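Local coordinates for protein peroxiredoxin (Clostridioides difficile, PDB 6TSB) that hydrolyses chitin through the GH18 chitinase domain that makes up this chain, and probably reduces peroxides through a peroxiredoxin domain outside it, at residues Y235-D238 with A239-N243; D193-A196 with P197-Y201. All coordinates share one frame; numbering follows the deposited sequence.

Both contacts lie in the glycosyl hydrolase family 18 part of the chain, a TIM-barrel fold, and both are local, each made within one continuous run of residues. Contact 2 comes first: residues 193-201 lead from the short helix 192-195 into strand 201-204. Contact 1 follows, where residues 235-243 start helix 237-246, the helix that precedes strand 254-264. The two strands are parallel neighbours in the sheet, so the contacts belong to consecutive steps around the barrel. The centres of contact 1 and contact 2 are about 18 Å apart, and the nearest atoms of contact 1 and contact 2 about 9 Å, without touching. Contact 1 also reaches the second subunit, whereas no other chain of the assembly touches contact 2.

Contact 1 (Y235-D238 with A239-N243); sequences YSVD and AMVRN
With CG of Asp-238 anti to the backbone N (chi1 168°) and the chain of Arg-242 bent at its second torsion, a carboxylate and a guanidinium are brought together one helical turn apart. Asp-238 OD1 and Arg-242 NE form a long, weak salt bridge of 3.4 Å, their group planes almost perpendicular at 87°. A water joins the pair by donating to Asp-238 OD2 and accepting a weak hydrogen bond from Arg-242 NE. Each side chain has a further partner: Asp-238 OD1 is hydrogen-bonded to Tyr-320 of the second subunit, and Arg-242 NH1 forms a salt bridge with Glu-245. This face of the helix therefore takes part in the subunit contact.

The run is the N-terminal end of helix 237-246, in the TIM-barrel domain, and Ser-236 is its N-cap. Ser-236 OG accepts from Ala-239 N at 3.1 Å, a nearly straight bond (169°) that satisfies an amide of the first turn, and it also lies 3.4 Å from Ala-239 CB. Ser-236 O takes Met-240 N at 3.2 Å. Regular helical bonds follow, from Val-241 N to Val-237 O and from Arg-242 N to Asp-238 O.

Val-237 and Val-241 lie side by side and point the same way, Val-237 CG1 being 4.1 Å from Val-241 CG2. Met-240 CE comes to 3.9 Å from CD2 of the poorly ordered Tyr-235 ring. Met-240 and Val-241 both pack on Leu-204 of strand 201-204.

Contact 2 (D193-A196 with P197-Y201); sequences DKIA and PIIDY
Ile-199 packs against Ile-195, four residues earlier, and its side chain can be followed outward from the backbone. Ile-199 CB sits 3.9 Å from Ile-195 O. CG2 of Ile-199 comes nearer, 3.5 Å from Ile-195 O, while CG1 has two carbonyl oxygens near it on one side, Ile-195 O and Ala-196 O. This follows from chi1 of 74°, which places CG1 between the backbone N and the carbonyl carbon. At the tip, Ile-199 CD1 meets Ile-195 CD1 at 4.3 Å, an apolar contact between two buried side chains.

The same carbonyl, Ile-195 O, holds the backbone of the turn by accepting two amides. Ile-199 N approaches Ile-195 O at 3.2 Å, almost in line with the C=O bond (C=O...N 174°). Ile-198 N, 3.0 Å from Ile-195 O, instead lies well above the carbonyl plane. The run links helix 192-195 to strand 201-204 of the TIM barrel. Pro-197 has no amide hydrogen to offer, and its CD instead packs 3.2 Å from Lys-194 O. Ala-196 CB sits close to Pro-197 CD, tighter than usual carbon contact, the two residues being joined by the peptide bond.

Ile-198 CD1 ends 3.5 Å from Lys-194 O. On the side of helix 154-169, Ile-195 touches Thr-159 and Leu-162, and Ile-198 touches Thr-163. Ile-199 reaches Val-177 of strand 174-179, as well as Met-249. The oxygens Ala-196 O and Ile-199 O, close together at 3.3 Å, both accept from Lys-253 NZ, whose positive charge would be expected to offset their mutual repulsion.

Contact 1 (Y235-D238 with A239-N243)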
loop_
_atom_site.group_PDB
_atom_site.type_symbol
_atom_site.label_atom_id
_atom_site.label_comp_id
_atom_site.label_asym_id
_atom_site.label_seq_id
_atom_site.Cartn_x
_atom_site.Cartn_y
_atom_site.Cartn_z
ATOM N N TYR A 235 -2.614 -8.737 24.281
ATOM C CA TYR A 235 -1.798 -9.522 23.318
ATOM C C TYR A 235 -1.112 -8.596 22.312
ATOM O O TYR A 235 -1.780 -7.907 21.525
ATOM C CB TYR A 235 -2.649 -10.584 22.620
ATOM C CG TYR A 235 -3.062 -11.710 23.531
ATOM C CD1 TYR A 235 -4.170 -11.595 24.356
ATOM C CD2 TYR A 235 -2.325 -12.882 23.587
ATOM C CE1 TYR A 235 -4.546 -12.625 25.202
ATOM C CE2 TYR A 235 -2.686 -13.919 24.427
ATOM C CZ TYR A 235 -3.798 -13.788 25.241
ATOM O OH TYR A 235 -4.148 -14.809 26.073
ATOM N N SER A 236 0.216 -8.629 22.331
ATOM C CA SER A 236 1.106 -7.945 21.368
ATOM C C SER A 236 2.501 -8.596 21.390
ATOM O O SER A 236 2.952 -9.054 22.491
ATOM C CB SER A 236 1.170 -6.479 21.707
ATOM O OG SER A 236 2.360 -6.195 22.422
ATOM N N VAL A 237 3.212 -8.608 20.263
ATOM C CA VAL A 237 4.570 -9.231 20.211
ATOM C C VAL A 237 5.441 -8.555 21.268
ATOM O O VAL A 237 6.059 -9.280 22.053
ATOM C CB VAL A 237 5.226 -9.149 18.820
ATOM C CG1 VAL A 237 6.663 -9.622 18.849
ATOM C CG2 VAL A 237 4.413 -9.897 17.761
ATOM N N ASP A 238 5.464 -7.218 21.286
ATOM C CA ASP A 238 6.375 -6.385 22.120
ATOM C C ASP A 238 6.185 -6.724 23.601
ATOM O O ASP A 238 7.196 -6.863 24.303
ATOM C CB ASP A 238 6.138 -4.885 21.877
ATOM C CG ASP A 238 6.792 -3.922 22.864
ATOM O OD1 ASP A 238 8.060 -3.803 22.890
ATOM O OD2 ASP A 238 6.030 -3.296 23.596
ATOM N N ALA A 239 4.942 -6.791 24.064
ATOM C CA ALA A 239 4.606 -7.151 25.460
ATOM C C ALA A 239 5.093 -8.586 25.790
ATOM O O ALA A 239 5.411 -8.845 26.976
ATOM C CB ALA A 239 3.120 -6.982 25.684
ATOM N N MET A 240 5.150 -9.502 24.806
ATOM C CA MET A 240 5.608 -10.902 25.032
ATOM C C MET A 240 7.118 -10.905 25.150
ATOM O O MET A 240 7.646 -11.559 26.083
ATOM C CB MET A 240 5.179 -11.849 23.913
ATOM C CG MET A 240 3.742 -12.206 24.046
ATOM S SD MET A 240 3.293 -13.602 23.003
ATOM C CE MET A 240 1.548 -13.629 23.398
ATOM N N VAL A 241 7.792 -10.118 24.322
ATOM C CA VAL A 241 9.271 -9.991 24.437
ATOM C C VAL A 241 9.643 -9.342 25.781
ATOM O O VAL A 241 10.601 -9.801 26.418
ATOM C CB VAL A 241 9.843 -9.194 23.272
ATOM C CG1 VAL A 241 11.355 -9.141 23.365
ATOM C CG2 VAL A 241 9.380 -9.771 21.950
ATOM N N ARG A 242 8.928 -8.298 26.192
ATOM C CA ARG A 242 9.240 -7.569 27.453
ATOM C C ARG A 242 8.913 -8.476 28.649
ATOM O O ARG A 242 9.750 -8.539 29.554
ATOM C CB ARG A 242 8.473 -6.240 27.543
ATOM C CG ARG A 242 8.841 -5.218 26.470
ATOM C CD ARG A 242 10.336 -5.049 26.212
ATOM N NE ARG A 242 10.546 -4.098 25.134
ATOM C CZ ARG A 242 11.699 -3.876 24.522
ATOM N NH1 ARG A 242 12.787 -4.551 24.874
ATOM N NH2 ARG A 242 11.745 -2.980 23.538
ATOM N N ASN A 243 7.739 -9.129 28.652
ATOM C CA ASN A 243 7.348 -10.093 29.707
ATOM C C ASN A 243 8.437 -11.159 29.879
ATOM O O ASN A 243 8.867 -11.396 31.039
ATOM C CB ASN A 243 5.992 -10.708 29.391
ATOM C CG ASN A 243 4.848 -9.741 29.565
ATOM O OD1 ASN A 243 4.976 -8.687 30.201
ATOM N ND2 ASN A 243 3.700 -10.125 29.047
HETATM O O HOH W 1 8.049 -1.913 25.083
#

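Contact 2 (D193-A196 with P197-Y201)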
loop_
_atom_site.group_PDB
_atom_site.type_symbol
_atom_site.label_atom_id
_atom_site.label_comp_id
_atom_site.label_asym_id
_atom_site.label_seq_id
_atom_site.Cartn_x
_atom_site.Cartn_y
_atom_site.Cartn_z
ATOM N N ASP A 193 13.225 -17.912 34.351
ATOM C CA ASP A 193 14.581 -17.627 34.904
ATOM C C ASP A 193 15.339 -18.939 35.145
ATOM O O ASP A 193 16.553 -18.916 35.111
ATOM C CB ASP A 193 14.522 -16.752 36.166
ATOM C CG ASP A 193 13.892 -17.402 37.391
ATOM O OD1 ASP A 193 12.795 -18.018 37.268
ATOM O OD2 ASP A 193 14.508 -17.295 38.465
ATOM N N LYS A 194 14.645 -20.040 35.418
ATOM C CA LYS A 194 15.290 -21.369 35.640
ATOM C C LYS A 194 15.656 -22.025 34.293
ATOM O O LYS A 194 16.794 -22.531 34.196
ATOM C CB LYS A 194 14.392 -22.267 36.499
ATOM C CG LYS A 194 14.244 -21.835 37.951
ATOM C CD LYS A 194 15.526 -22.023 38.741
ATOM C CE LYS A 194 16.072 -20.747 39.355
ATOM N NZ LYS A 194 15.572 -20.561 40.736
ATOM N N ILE A 195 14.760 -22.022 33.294
ATOM C CA ILE A 195 15.041 -22.680 31.970
ATOM C C ILE A 195 16.022 -21.858 31.149
ATOM O O ILE A 195 16.690 -22.455 30.328
ATOM C CB ILE A 195 13.783 -22.921 31.145
ATOM C CG1 ILE A 195 13.210 -21.623 30.581
ATOM C CG2 ILE A 195 12.763 -23.701 31.944
ATOM C CD1 ILE A 195 11.990 -21.856 29.714
ATOM N N ALA A 196 16.088 -20.543 31.371
ATOM C CA ALA A 196 16.960 -19.598 30.625
ATOM C C ALA A 196 18.369 -20.148 30.461
ATOM O O ALA A 196 18.811 -20.310 29.335
ATOM C CB ALA A 196 16.969 -18.238 31.288
ATOM N N PRO A 197 19.124 -20.464 31.547
ATOM C CA PRO A 197 20.507 -20.915 31.411
ATOM C C PRO A 197 20.673 -22.343 30.862
ATOM O O PRO A 197 21.807 -22.687 30.476
ATOM C CB PRO A 197 21.082 -20.842 32.836
ATOM C CG PRO A 197 19.870 -20.973 33.740
ATOM C CD PRO A 197 18.724 -20.346 32.960
ATOM N N ILE A 198 19.585 -23.116 30.785
ATOM C CA ILE A 198 19.627 -24.520 30.276
ATOM C C ILE A 198 19.573 -24.502 28.745
ATOM O O ILE A 198 20.360 -25.236 28.122
ATOM C CB ILE A 198 18.489 -25.380 30.854
ATOM C CG1 ILE A 198 18.553 -25.478 32.382
ATOM C CG2 ILE A 198 18.515 -26.761 30.230
ATOM C CD1 ILE A 198 17.215 -25.821 33.023
ATOM N N ILE A 199 18.637 -23.740 28.184
ATOM C CA ILE A 199 18.325 -23.732 26.726
ATOM C C ILE A 199 19.235 -22.764 25.973
ATOM O O ILE A 199 19.839 -21.886 26.585
ATOM C CB ILE A 199 16.846 -23.390 26.514
ATOM C CG1 ILE A 199 16.531 -21.911 26.743
ATOM C CG2 ILE A 199 15.984 -24.280 27.379
ATOM C CD1 ILE A 199 15.051 -21.598 26.652
ATOM N N ASP A 200 19.298 -22.915 24.660
ATOM C CA ASP A 200 20.060 -22.031 23.744
ATOM C C ASP A 200 19.124 -20.935 23.242
ATOM O O ASP A 200 19.569 -19.793 23.103
ATOM C CB ASP A 200 20.645 -22.821 22.581
ATOM C CG ASP A 200 21.715 -23.792 23.029
ATOM O OD1 ASP A 200 22.793 -23.334 23.334
ATOM O OD2 ASP A 200 21.441 -24.989 23.101
ATOM N N TYR A 201 17.857 -21.253 23.027
ATOM C CA TYR A 201 16.878 -20.294 22.481
ATOM C C TYR A 201 15.503 -20.574 23.067
ATOM O O TYR A 201 15.188 -21.733 23.344
ATOM C CB TYR A 201 16.822 -20.390 20.954
ATOM C CG TYR A 201 18.086 -19.957 20.258
ATOM C CD1 TYR A 201 18.419 -18.615 20.168
ATOM C CD2 TYR A 201 18.937 -20.869 19.661
ATOM C CE1 TYR A 201 19.595 -18.199 19.555
ATOM C CE2 TYR A 201 20.092 -20.471 19.002
ATOM C CZ TYR A 201 20.423 -19.130 18.960
ATOM O OH TYR A 201 21.534 -18.704 18.311
#